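Local coordinates for protein AlyGC (Glaciecola chathamensis, PDB 5GKD) that cleaves the polysaccharide alginate as a lyase of polysaccharide lyase family 6, probably by beta-elimination in a calcium-containing active site, at residues N542-F552 / F571-F582. Sequence-based numbering, arbitrary orientation.
Sequences NYRLAIKNSTF and FADYIEVQDSQF
Tyr-543 lays one face of its ring over the methyl of Ala-572, whose CB sits 3.4 Å from CZ, off toward the phenol end. The first torsion, 67°, sets CG between the backbone N and carbonyl carbon and folds the ring back across the neighbouring strand. Cut back to an alanine, the Tyr-543 position is likely to lose the ring that covers the Ala-572 methyl and to leave a gap beside Ile-575 CD1. On the other face of the sheet the order is reversed: the Tyr-574 ring receives Arg-544 CB over one face, 4.2 Å from its centroid. A water joins the two polar ends, 3.0 Å from Arg-544 NH1 and 2.6 Å from Tyr-574 OH, while Arg-544 NH2 bonds to Val-434 O. Back on the face of Tyr-543, beyond Leu-545/Ile-575 and Ile-547/Val-577, Phe-552 and Phe-582 lie side by side with planes 18° apart, offset until mainly CD1 and CE2 meet; Phe-563 meets both edge-to-face.

Strands 543-548 and 574-578 run parallel, axes 4.7 Å apart, joined by main-chain bonds such as Leu-545 N to Tyr-574 O; Thr-551/Gln-581 and Phe-552/Phe-582 continue the pairing beyond the turn. There, Ser-580 OG donates to Gln-578 O and accepts a nearly straight bond (173°) from Ser-550 N at 3.2 Å. Ser-550 OG likewise donates to Lys-548 O and accepts from Val-516 N one coil down, as Ser-580 N donates to Ser-612 OG.

Such stacking is characteristic of a right-handed parallel beta-helix, here the C-terminal one: Phe follows Phe and Ser follows Ser in successive coils, and serine hydroxyls satisfy turn amides.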
ATOM      1  N   ASN A 542       0.983  13.372   8.395  1.00 17.43           N
ATOM      2  CA  ASN A 542       0.436  14.123   7.265  1.00 21.09           C
ATOM      3  C   ASN A 542       1.556  14.896   6.548  1.00 20.38           C
ATOM      4  O   ASN A 542       2.690  14.966   7.014  1.00 20.79           O
ATOM      5  CB  ASN A 542      -0.657  15.096   7.727  1.00 17.40           C
ATOM      6  CG  ASN A 542      -1.801  14.403   8.463  1.00 19.93           C
ATOM      7  OD1 ASN A 542      -2.028  13.209   8.300  1.00 22.65           O
ATOM      8  ND2 ASN A 542      -2.531  15.162   9.264  1.00 18.63           N
ATOM      9  N   TYR A 543       1.228  15.505   5.408  1.00 19.40           N
ATOM     10  CA  TYR A 543       2.207  16.305   4.678  1.00 19.59           C
ATOM     11  C   TYR A 543       1.520  17.523   4.072  1.00 20.89           C
ATOM     12  O   TYR A 543       0.299  17.574   3.952  1.00 22.13           O
ATOM     13  CB  TYR A 543       2.928  15.485   3.578  1.00 17.37           C
ATOM     14  CG  TYR A 543       2.016  15.078   2.456  1.00 17.47           C
ATOM     15  CD1 TYR A 543       1.184  13.969   2.575  1.00 16.65           C
ATOM     16  CD2 TYR A 543       1.954  15.818   1.297  1.00 18.24           C
ATOM     17  CE1 TYR A 543       0.331  13.611   1.560  1.00 17.18           C
ATOM     18  CE2 TYR A 543       1.108  15.454   0.265  1.00 22.09           C
ATOM     19  CZ  TYR A 543       0.295  14.358   0.404  1.00 18.87           C
ATOM     20  OH  TYR A 543      -0.553  14.025  -0.619  1.00 19.84           O
ATOM     21  N   ARG A 544       2.336  18.500   3.674  1.00 22.48           N
ATOM     22  CA  ARG A 544       1.901  19.717   3.006  1.00 20.95           C
ATOM     23  C   ARG A 544       2.605  19.843   1.657  1.00 23.10           C
ATOM     24  O   ARG A 544       3.802  19.570   1.544  1.00 24.18           O
ATOM     25  CB  ARG A 544       2.205  20.959   3.867  1.00 21.78           C
ATOM     26  CG  ARG A 544       1.421  21.052   5.161  1.00 25.48           C
ATOM     27  CD  ARG A 544       2.026  22.048   6.134  1.00 24.43           C
ATOM     28  NE  ARG A 544       3.181  21.498   6.839  1.00 29.23           N
ATOM     29  CZ  ARG A 544       4.209  22.226   7.264  1.00 27.66           C
ATOM     30  NH1 ARG A 544       4.225  23.535   7.050  1.00 26.84           N
ATOM     31  NH2 ARG A 544       5.223  21.647   7.881  1.00 23.79           N
ATOM     32  N   LEU A 545       1.867  20.281   0.638  1.00 24.24           N
ATOM     33  CA  LEU A 545       2.422  20.490  -0.695  1.00 25.23           C
ATOM     34  C   LEU A 545       1.911  21.818  -1.245  1.00 24.92           C
ATOM     35  O   LEU A 545       0.699  22.009  -1.371  1.00 23.91           O
ATOM     36  CB  LEU A 545       2.049  19.324  -1.626  1.00 24.16           C
ATOM     37  CG  LEU A 545       2.413  19.455  -3.109  1.00 19.45           C
ATOM     38  CD1 LEU A 545       3.898  19.666  -3.282  1.00 22.68           C
ATOM     39  CD2 LEU A 545       1.944  18.237  -3.887  1.00 21.31           C
ATOM     40  N   ALA A 546       2.832  22.732  -1.561  1.00 26.17           N
ATOM     41  CA  ALA A 546       2.522  24.032  -2.154  1.00 25.04           C
ATOM     42  C   ALA A 546       3.278  24.178  -3.466  1.00 27.16           C
ATOM     43  O   ALA A 546       4.473  23.876  -3.534  1.00 27.66           O
ATOM     44  CB  ALA A 546       2.888  25.185  -1.213  1.00 26.74           C
ATOM     45  N   ILE A 547       2.580  24.634  -4.503  1.00 30.24           N
ATOM     46  CA  ILE A 547       3.130  24.767  -5.847  1.00 26.61           C
ATOM     47  C   ILE A 547       2.758  26.148  -6.369  1.00 28.27           C
ATOM     48  O   ILE A 547       1.571  26.459  -6.510  1.00 29.72           O
ATOM     49  CB  ILE A 547       2.603  23.667  -6.781  1.00 27.56           C
ATOM     50  CG1 ILE A 547       3.074  22.301  -6.285  1.00 24.41           C
ATOM     51  CG2 ILE A 547       3.054  23.899  -8.215  1.00 24.93           C
ATOM     52  CD1 ILE A 547       2.491  21.171  -7.034  1.00 26.11           C
ATOM     53  N   LYS A 548       3.767  26.976  -6.645  1.00 28.09           N
ATOM     54  CA  LYS A 548       3.559  28.380  -7.000  1.00 34.02           C
ATOM     55  C   LYS A 548       4.444  28.753  -8.174  1.00 29.58           C
ATOM     56  O   LYS A 548       5.627  28.415  -8.187  1.00 31.92           O
ATOM     57  CB  LYS A 548       3.884  29.320  -5.830  1.00 32.29           C
ATOM     58  CG  LYS A 548       3.343  28.872  -4.512  1.00 37.97           C
ATOM     59  CD  LYS A 548       3.865  29.693  -3.350  1.00 39.43           C
ATOM     60  CE  LYS A 548       3.233  29.176  -2.056  1.00 46.78           C
ATOM     61  NZ  LYS A 548       3.659  29.915  -0.838  1.00 42.73           N
ATOM     62  N   ASN A 549       3.879  29.464  -9.148  1.00 29.96           N
ATOM     63  CA  ASN A 549       4.665  30.086 -10.218  1.00 30.16           C
ATOM     64  C   ASN A 549       5.466  29.073 -11.026  1.00 32.33           C
ATOM     65  O   ASN A 549       6.529  29.402 -11.553  1.00 30.53           O
ATOM     66  CB  ASN A 549       5.616  31.148  -9.657  1.00 30.27           C
ATOM     67  CG  ASN A 549       4.924  32.108  -8.718  1.00 31.34           C
ATOM     68  OD1 ASN A 549       5.299  32.231  -7.556  1.00 40.22           O
ATOM     69  ND2 ASN A 549       3.907  32.791  -9.215  1.00 30.62           N
ATOM     70  N   SER A 550       4.995  27.836 -11.137  1.00 28.17           N
ATOM     71  CA  SER A 550       5.820  26.800 -11.726  1.00 25.93           C
ATOM     72  C   SER A 550       5.185  26.262 -12.996  1.00 24.78           C
ATOM     73  O   SER A 550       3.993  26.425 -13.245  1.00 28.02           O
ATOM     74  CB  SER A 550       6.069  25.658 -10.730  1.00 27.84           C
ATOM     75  OG  SER A 550       6.750  26.140  -9.592  1.00 27.73           O
ATOM     76  N   THR A 551       6.005  25.596 -13.790  1.00 25.34           N
ATOM     77  CA  THR A 551       5.586  25.072 -15.076  1.00 25.45           C
ATOM     78  C   THR A 551       6.036  23.626 -15.194  1.00 26.29           C
ATOM     79  O   THR A 551       7.177  23.296 -14.868  1.00 26.20           O
ATOM     80  CB  THR A 551       6.181  25.903 -16.231  1.00 27.77           C
ATOM     81  OG1 THR A 551       5.833  27.275 -16.045  1.00 30.44           O
ATOM     82  CG2 THR A 551       5.645  25.422 -17.568  1.00 27.73           C
ATOM     83  N   PHE A 552       5.141  22.773 -15.677  1.00 24.89           N
ATOM     84  CA  PHE A 552       5.404  21.344 -15.760  1.00 27.10           C
ATOM     85  C   PHE A 552       4.930  20.875 -17.123  1.00 26.61           C
ATOM     86  O   PHE A 552       3.746  21.016 -17.441  1.00 28.73           O
ATOM     87  CB  PHE A 552       4.688  20.583 -14.626  1.00 25.73           C
ATOM     88  CG  PHE A 552       4.990  21.125 -13.243  1.00 28.45           C
ATOM     89  CD1 PHE A 552       4.210  22.127 -12.696  1.00 25.34           C
ATOM     90  CD2 PHE A 552       6.054  20.630 -12.498  1.00 23.84           C
ATOM     91  CE1 PHE A 552       4.477  22.623 -11.449  1.00 26.45           C
ATOM     92  CE2 PHE A 552       6.329  21.137 -11.252  1.00 25.02           C
ATOM     93  CZ  PHE A 552       5.542  22.138 -10.725  1.00 24.23           C
ATOM     94  N   PHE A 571      -2.092  11.384   3.703  1.00 18.79           N
ATOM     95  CA  PHE A 571      -2.992  12.499   4.005  1.00 19.73           C
ATOM     96  C   PHE A 571      -2.256  13.828   3.899  1.00 19.18           C
ATOM     97  O   PHE A 571      -1.303  14.080   4.641  1.00 18.43           O
ATOM     98  CB  PHE A 571      -3.631  12.349   5.389  1.00 17.32           C
ATOM     99  CG  PHE A 571      -4.742  13.352   5.643  1.00 21.69           C
ATOM    100  CD1 PHE A 571      -6.046  13.076   5.251  1.00 18.69           C
ATOM    101  CD2 PHE A 571      -4.472  14.585   6.238  1.00 17.98           C
ATOM    102  CE1 PHE A 571      -7.057  14.004   5.458  1.00 17.19           C
ATOM    103  CE2 PHE A 571      -5.482  15.501   6.453  1.00 17.74           C
ATOM    104  CZ  PHE A 571      -6.773  15.214   6.065  1.00 17.49           C
ATOM    105  N   ALA A 572      -2.705  14.675   2.972  1.00 19.34           N
ATOM    106  CA  ALA A 572      -2.201  16.035   2.843  1.00 17.33           C
ATOM    107  C   ALA A 572      -3.047  16.996   3.675  1.00 20.13           C
ATOM    108  O   ALA A 572      -4.240  17.169   3.410  1.00 17.28           O
ATOM    109  CB  ALA A 572      -2.197  16.472   1.379  1.00 19.13           C
ATOM    110  N   ASP A 573      -2.427  17.629   4.679  1.00 22.56           N
ATOM    111  CA  ASP A 573      -3.074  18.751   5.359  1.00 19.10           C
ATOM    112  C   ASP A 573      -3.520  19.823   4.363  1.00 23.54           C
ATOM    113  O   ASP A 573      -4.565  20.452   4.545  1.00 19.39           O
ATOM    114  CB  ASP A 573      -2.139  19.350   6.412  1.00 19.32           C
ATOM    115  CG  ASP A 573      -2.140  18.554   7.738  1.00 24.82           C
ATOM    116  OD1 ASP A 573      -3.216  18.230   8.248  1.00 28.83           O
ATOM    117  OD2 ASP A 573      -1.067  18.280   8.295  1.00 31.02           O
ATOM    118  N   TYR A 574      -2.742  20.047   3.302  1.00 22.75           N
ATOM    119  CA  TYR A 574      -3.251  20.798   2.163  1.00 21.45           C
ATOM    120  C   TYR A 574      -2.373  20.548   0.955  1.00 22.04           C
ATOM    121  O   TYR A 574      -1.180  20.255   1.076  1.00 23.21           O
ATOM    122  CB  TYR A 574      -3.341  22.315   2.421  1.00 21.88           C
ATOM    123  CG  TYR A 574      -2.035  23.015   2.729  1.00 24.27           C
ATOM    124  CD1 TYR A 574      -1.163  23.414   1.713  1.00 22.94           C
ATOM    125  CD2 TYR A 574      -1.685  23.302   4.036  1.00 21.84           C
ATOM    126  CE1 TYR A 574       0.036  24.067   2.019  1.00 21.62           C
ATOM    127  CE2 TYR A 574      -0.505  23.943   4.344  1.00 23.47           C
ATOM    128  CZ  TYR A 574       0.348  24.321   3.345  1.00 23.73           C
ATOM    129  OH  TYR A 574       1.503  24.969   3.702  1.00 24.87           O
ATOM    130  N   ILE A 575      -2.992  20.676  -0.210  1.00 23.50           N
ATOM    131  CA  ILE A 575      -2.310  20.789  -1.489  1.00 23.55           C
ATOM    132  C   ILE A 575      -2.765  22.108  -2.093  1.00 25.20           C
ATOM    133  O   ILE A 575      -3.969  22.326  -2.271  1.00 26.09           O
ATOM    134  CB  ILE A 575      -2.638  19.609  -2.416  1.00 22.78           C
ATOM    135  CG1 ILE A 575      -2.136  18.309  -1.794  1.00 22.36           C
ATOM    136  CG2 ILE A 575      -2.017  19.797  -3.780  1.00 21.01           C
ATOM    137  CD1 ILE A 575      -2.731  17.081  -2.427  1.00 19.20           C
ATOM    138  N   GLU A 576      -1.819  23.000  -2.371  1.00 26.26           N
ATOM    139  CA  GLU A 576      -2.140  24.324  -2.891  1.00 28.99           C
ATOM    140  C   GLU A 576      -1.355  24.610  -4.164  1.00 26.96           C
ATOM    141  O   GLU A 576      -0.124  24.542  -4.166  1.00 27.13           O
ATOM    142  CB  GLU A 576      -1.850  25.405  -1.856  1.00 29.47           C
ATOM    143  CG  GLU A 576      -2.812  26.560  -1.992  1.00 35.88           C
ATOM    144  CD  GLU A 576      -2.229  27.869  -1.560  1.00 41.33           C
ATOM    145  OE1 GLU A 576      -3.019  28.828  -1.407  1.00 47.98           O
ATOM    146  OE2 GLU A 576      -0.992  27.932  -1.376  1.00 40.64           O
ATOM    147  N   VAL A 577      -2.072  24.947  -5.232  1.00 26.88           N
ATOM    148  CA  VAL A 577      -1.493  25.271  -6.530  1.00 24.59           C
ATOM    149  C   VAL A 577      -1.918  26.689  -6.896  1.00 29.84           C
ATOM    150  O   VAL A 577      -3.120  26.978  -6.989  1.00 28.83           O
ATOM    151  CB  VAL A 577      -1.934  24.278  -7.613  1.00 23.99           C
ATOM    152  CG1 VAL A 577      -1.331  24.648  -8.944  1.00 25.96           C
ATOM    153  CG2 VAL A 577      -1.549  22.846  -7.219  1.00 26.39           C
ATOM    154  N   GLN A 578      -0.935  27.571  -7.104  1.00 29.78           N
ATOM    155  CA  GLN A 578      -1.175  28.969  -7.462  1.00 29.19           C
ATOM    156  C   GLN A 578      -0.336  29.337  -8.678  1.00 27.25           C
ATOM    157  O   GLN A 578       0.858  29.021  -8.725  1.00 28.68           O
ATOM    158  CB  GLN A 578      -0.830  29.926  -6.313  1.00 28.37           C
ATOM    159  CG  GLN A 578      -1.621  29.746  -5.041  1.00 33.27           C
ATOM    160  CD  GLN A 578      -3.071  30.151  -5.192  1.00 36.00           C
ATOM    161  OE1 GLN A 578      -3.436  30.858  -6.131  1.00 37.43           O
ATOM    162  NE2 GLN A 578      -3.909  29.704  -4.270  1.00 32.10           N
ATOM    163  N   ASP A 579      -0.960  29.999  -9.656  1.00 27.35           N
ATOM    164  CA  ASP A 579      -0.230  30.663 -10.744  1.00 29.14           C
ATOM    165  C   ASP A 579       0.756  29.721 -11.433  1.00 27.93           C
ATOM    166  O   ASP A 579       1.930  30.038 -11.588  1.00 27.66           O
ATOM    167  CB  ASP A 579       0.508  31.904 -10.216  1.00 28.42           C
ATOM    168  CG  ASP A 579      -0.393  32.818  -9.393  1.00 30.22           C
ATOM    169  OD1 ASP A 579      -1.399  33.294  -9.939  1.00 34.85           O
ATOM    170  OD2 ASP A 579      -0.109  33.054  -8.198  1.00 34.38           O
ATOM    171  N   SER A 580       0.278  28.544 -11.840  1.00 28.83           N
ATOM    172  CA  SER A 580       1.154  27.505 -12.369  1.00 29.26           C
ATOM    173  C   SER A 580       0.589  26.939 -13.667  1.00 29.68           C
ATOM    174  O   SER A 580      -0.617  26.999 -13.921  1.00 32.77           O
ATOM    175  CB  SER A 580       1.373  26.375 -11.332  1.00 28.82           C
ATOM    176  OG  SER A 580       2.058  26.864 -10.186  1.00 26.70           O
ATOM    177  N   GLN A 581       1.471  26.397 -14.504  1.00 26.95           N
ATOM    178  CA  GLN A 581       1.063  25.892 -15.807  1.00 29.10           C
ATOM    179  C   GLN A 581       1.418  24.423 -15.948  1.00 25.98           C
ATOM    180  O   GLN A 581       2.476  23.984 -15.496  1.00 26.85           O
ATOM    181  CB  GLN A 581       1.718  26.662 -16.957  1.00 32.01           C
ATOM    182  CG  GLN A 581       2.322  28.002 -16.575  1.00 32.52           C
ATOM    183  CD  GLN A 581       1.332  28.979 -16.001  1.00 34.16           C
ATOM    184  OE1 GLN A 581       0.222  29.048 -16.439  1.00 44.00           O
ATOM    185  NE2 GLN A 581       1.737  29.749 -15.030  1.00 35.27           N
ATOM    186  N   PHE A 582       0.549  23.678 -16.618  1.00 24.28           N
ATOM    187  CA  PHE A 582       0.733  22.252 -16.825  1.00 26.43           C
ATOM    188  C   PHE A 582       0.370  21.952 -18.264  1.00 26.25           C
ATOM    189  O   PHE A 582      -0.713  22.345 -18.708  1.00 29.41           O
ATOM    190  CB  PHE A 582      -0.156  21.439 -15.870  1.00 23.40           C
ATOM    191  CG  PHE A 582       0.011  21.808 -14.420  1.00 23.59           C
ATOM    192  CD1 PHE A 582      -0.592  22.938 -13.900  1.00 24.68           C
ATOM    193  CD2 PHE A 582       0.776  21.021 -13.575  1.00 22.46           C
ATOM    194  CE1 PHE A 582      -0.428  23.277 -12.567  1.00 25.67           C
ATOM    195  CE2 PHE A 582       0.940  21.353 -12.244  1.00 22.77           C
ATOM    196  CZ  PHE A 582       0.332  22.472 -11.735  1.00 23.89           C
TER
HETATM  197  O   HOH W   1       2.224  25.534   6.095  1.00 26.70           O